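Local coordinates for protein N-acetylglucosamine-6-phosphate deacetylase (Thermotoga maritima, PDB 1O12) that probably catalyses the metal-dependent deacetylation of N-acetylglucosamine 6-phosphate in carbohydrate metabolism, at residues E237-L245 / T299-F307. Residues are numbered along the deposited sequence; the frame is centred on the assembly and turned at random.
Sequences ELICDGVHL and TLAGSTLFF
His244 and Leu300 meet in a buried loop-to-loop contact by the active site, where the turn after strand 235-239 lies against the loop that leads into helix 307-318. No hydrogen bond joins the two loops; van der Waals packing does. Leu300 CD1 sits over the centre of the imidazole, 3.7 Å from the ring centroid and only 9° off its normal, a CH-pi contact, while Ile239 CD1 covers the opposite face nearer the rim. An in-loop hydrogen bond helps to fix the ring's rotation: His244 ND1 donates to the syn lone pair of Asp241 OD1 at 2.6 Å. With chi1 at 57°, the carboxylate reaches forward to two amides: Val243 N meets Asp241 OD2 from above the carboxylate plane, an Asx turn, and His244 N meets it closer to the plane at 2.8 Å. Beside the ring, Val243 CG1 touches Leu300 CD2 at 3.8 Å. At the other end Leu305 CD2 packs against the backbone of the turn, 3.7 Å from Cys240 C, and against Ile239 CG2. Between the two leucines, Ser303 CB lies against Asp241 OD1, while Ser303 OG accepts from Leu305 N in an ST turn and hydrogen-bonds Thr266 O, beside Asp267, the predicted proton donor/acceptor. Such loops at the C-terminal ends of barrel strands form the active site of amidohydrolases; here His244 and Leu300 to Gly302 probably line the substrate pocket, as expected of the NagA family.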
loop_
_atom_site.group_PDB
_atom_site.type_symbol
_atom_site.label_atom_id
_atom_site.label_comp_id
_atom_site.label_asym_id
_atom_site.label_seq_id
_atom_site.Cartn_x
_atom_site.Cartn_y
_atom_site.Cartn_z
ATOM N N GLU A 237 3.662 -11.507 7.930
ATOM C CA GLU A 237 2.766 -12.516 8.430
ATOM C C GLU A 237 1.420 -11.820 8.702
ATOM O O GLU A 237 1.382 -10.678 9.114
ATOM C CB GLU A 237 3.374 -13.261 9.648
ATOM C CG GLU A 237 3.377 -12.585 10.975
ATOM C CD GLU A 237 4.040 -13.432 12.074
ATOM O OE1 GLU A 237 3.769 -13.149 13.253
ATOM O OE2 GLU A 237 4.839 -14.361 11.783
ATOM N N LEU A 238 0.322 -12.504 8.408
ATOM C CA LEU A 238 -1.004 -11.943 8.592
ATOM C C LEU A 238 -1.938 -12.851 9.410
ATOM O O LEU A 238 -2.017 -14.047 9.163
ATOM C CB LEU A 238 -1.665 -11.720 7.235
ATOM C CG LEU A 238 -1.053 -11.004 6.039
ATOM C CD1 LEU A 238 -2.157 -10.927 4.962
ATOM C CD2 LEU A 238 -0.541 -9.595 6.403
ATOM N N ILE A 239 -2.653 -12.285 10.372
ATOM C CA ILE A 239 -3.603 -13.076 11.150
ATOM C C ILE A 239 -4.973 -12.903 10.486
ATOM O O ILE A 239 -5.590 -11.857 10.649
ATOM C CB ILE A 239 -3.678 -12.585 12.608
ATOM C CG1 ILE A 239 -2.319 -12.763 13.288
ATOM C CG2 ILE A 239 -4.784 -13.341 13.367
ATOM C CD1 ILE A 239 -2.161 -11.929 14.550
ATOM N N CYS A 240 -5.453 -13.906 9.746
ATOM C CA CYS A 240 -6.729 -13.770 9.056
ATOM C C CYS A 240 -7.991 -14.139 9.787
ATOM O O CYS A 240 -8.745 -14.990 9.332
ATOM C CB CYS A 240 -6.704 -14.528 7.755
ATOM S SG CYS A 240 -5.566 -13.788 6.666
ATOM N N ASP A 241 -8.236 -13.451 10.888
ATOM C CA ASP A 241 -9.390 -13.709 11.712
ATOM C C ASP A 241 -10.476 -12.663 11.553
ATOM O O ASP A 241 -11.500 -12.729 12.227
ATOM C CB ASP A 241 -8.981 -13.793 13.182
ATOM C CG ASP A 241 -8.286 -12.544 13.669
ATOM O OD1 ASP A 241 -7.862 -12.555 14.844
ATOM O OD2 ASP A 241 -8.157 -11.560 12.904
ATOM N N GLY A 242 -10.247 -11.702 10.669
ATOM C CA GLY A 242 -11.233 -10.658 10.439
ATOM C C GLY A 242 -11.209 -9.554 11.476
ATOM O O GLY A 242 -11.888 -8.539 11.312
ATOM N N VAL A 243 -10.427 -9.754 12.535
ATOM C CA VAL A 243 -10.299 -8.772 13.600
ATOM C C VAL A 243 -8.928 -8.067 13.594
ATOM O O VAL A 243 -8.875 -6.836 13.626
ATOM C CB VAL A 243 -10.548 -9.449 14.957
ATOM C CG1 VAL A 243 -10.562 -8.415 16.075
ATOM C CG2 VAL A 243 -11.872 -10.216 14.889
ATOM N N HIS A 244 -7.825 -8.833 13.576
ATOM C CA HIS A 244 -6.488 -8.225 13.532
ATOM C C HIS A 244 -6.333 -7.386 12.259
ATOM O O HIS A 244 -5.569 -6.418 12.232
ATOM C CB HIS A 244 -5.402 -9.286 13.612
ATOM C CG HIS A 244 -5.226 -9.850 14.988
ATOM N ND1 HIS A 244 -6.136 -10.717 15.559
ATOM C CD2 HIS A 244 -4.293 -9.604 15.936
ATOM C CE1 HIS A 244 -5.772 -10.975 16.799
ATOM N NE2 HIS A 244 -4.659 -10.313 17.053
ATOM N N LEU A 245 -7.055 -7.773 11.212
ATOM C CA LEU A 245 -7.115 -7.029 9.951
ATOM C C LEU A 245 -8.539 -7.202 9.436
ATOM O O LEU A 245 -9.153 -8.267 9.618
ATOM C CB LEU A 245 -6.210 -7.591 8.870
ATOM C CG LEU A 245 -4.702 -7.601 8.951
ATOM C CD1 LEU A 245 -4.260 -8.658 9.932
ATOM C CD2 LEU A 245 -4.169 -7.923 7.540
ATOM N N THR A 299 -6.894 -4.014 24.286
ATOM C CA THR A 299 -5.851 -4.497 23.379
ATOM C C THR A 299 -6.040 -5.949 22.957
ATOM O O THR A 299 -6.279 -6.814 23.803
ATOM C CB THR A 299 -4.460 -4.411 24.034
ATOM O OG1 THR A 299 -4.249 -3.085 24.527
ATOM C CG2 THR A 299 -3.361 -4.781 23.030
ATOM N N LEU A 300 -5.923 -6.228 21.661
ATOM C CA LEU A 300 -6.042 -7.611 21.215
ATOM C C LEU A 300 -4.929 -8.398 21.904
ATOM O O LEU A 300 -3.802 -7.906 22.033
ATOM C CB LEU A 300 -5.879 -7.721 19.697
ATOM C CG LEU A 300 -7.064 -7.191 18.872
ATOM C CD1 LEU A 300 -6.664 -7.162 17.393
ATOM C CD2 LEU A 300 -8.318 -8.043 19.117
ATOM N N ALA A 301 -5.255 -9.601 22.368
ATOM C CA ALA A 301 -4.285 -10.457 23.039
ATOM C C ALA A 301 -4.158 -11.813 22.332
ATOM O O ALA A 301 -4.442 -12.845 22.940
ATOM C CB ALA A 301 -4.703 -10.669 24.485
ATOM N N GLY A 302 -3.722 -11.810 21.067
ATOM C CA GLY A 302 -3.591 -13.048 20.313
ATOM C C GLY A 302 -4.893 -13.316 19.573
ATOM O O GLY A 302 -5.608 -12.370 19.252
ATOM N N SER A 303 -5.209 -14.583 19.307
ATOM C CA SER A 303 -6.457 -14.939 18.624
ATOM C C SER A 303 -6.903 -16.335 19.028
ATOM O O SER A 303 -6.214 -17.039 19.770
ATOM C CB SER A 303 -6.277 -14.948 17.097
ATOM O OG SER A 303 -5.743 -16.197 16.652
ATOM N N THR A 304 -8.058 -16.738 18.525
ATOM C CA THR A 304 -8.564 -18.090 18.785
ATOM C C THR A 304 -8.754 -18.749 17.409
ATOM O O THR A 304 -9.465 -19.728 17.250
ATOM C CB THR A 304 -9.898 -18.072 19.583
ATOM O OG1 THR A 304 -10.909 -17.389 18.832
ATOM C CG2 THR A 304 -9.695 -17.361 20.910
ATOM N N LEU A 305 -8.063 -18.188 16.424
ATOM C CA LEU A 305 -8.106 -18.631 15.045
ATOM C C LEU A 305 -7.437 -19.994 14.834
ATOM O O LEU A 305 -6.275 -20.155 15.181
ATOM C CB LEU A 305 -7.408 -17.570 14.193
ATOM C CG LEU A 305 -7.365 -17.773 12.679
ATOM C CD1 LEU A 305 -8.764 -17.787 12.120
ATOM C CD2 LEU A 305 -6.552 -16.666 12.059
ATOM N N PHE A 306 -8.166 -20.971 14.290
ATOM C CA PHE A 306 -7.576 -22.283 13.995
ATOM C C PHE A 306 -6.881 -22.125 12.647
ATOM O O PHE A 306 -7.392 -21.428 11.775
ATOM C CB PHE A 306 -8.633 -23.390 13.886
ATOM C CG PHE A 306 -9.170 -23.870 15.211
ATOM C CD1 PHE A 306 -8.503 -23.603 16.399
ATOM C CD2 PHE A 306 -10.349 -24.627 15.267
ATOM C CE1 PHE A 306 -8.993 -24.077 17.615
ATOM C CE2 PHE A 306 -10.841 -25.103 16.490
ATOM C CZ PHE A 306 -10.161 -24.826 17.656
ATOM N N PHE A 307 -5.727 -22.757 12.460
ATOM C CA PHE A 307 -5.029 -22.580 11.202
ATOM C C PHE A 307 -5.952 -22.852 10.032
ATOM O O PHE A 307 -5.998 -22.093 9.058
ATOM C CB PHE A 307 -3.807 -23.469 11.102
ATOM C CG PHE A 307 -2.829 -22.986 10.074
ATOM C CD1 PHE A 307 -2.989 -23.318 8.733
ATOM C CD2 PHE A 307 -1.804 -22.113 10.436
ATOM C CE1 PHE A 307 -2.144 -22.777 7.770
ATOM C CE2 PHE A 307 -0.950 -21.564 9.495
ATOM C CZ PHE A 307 -1.115 -21.890 8.155
#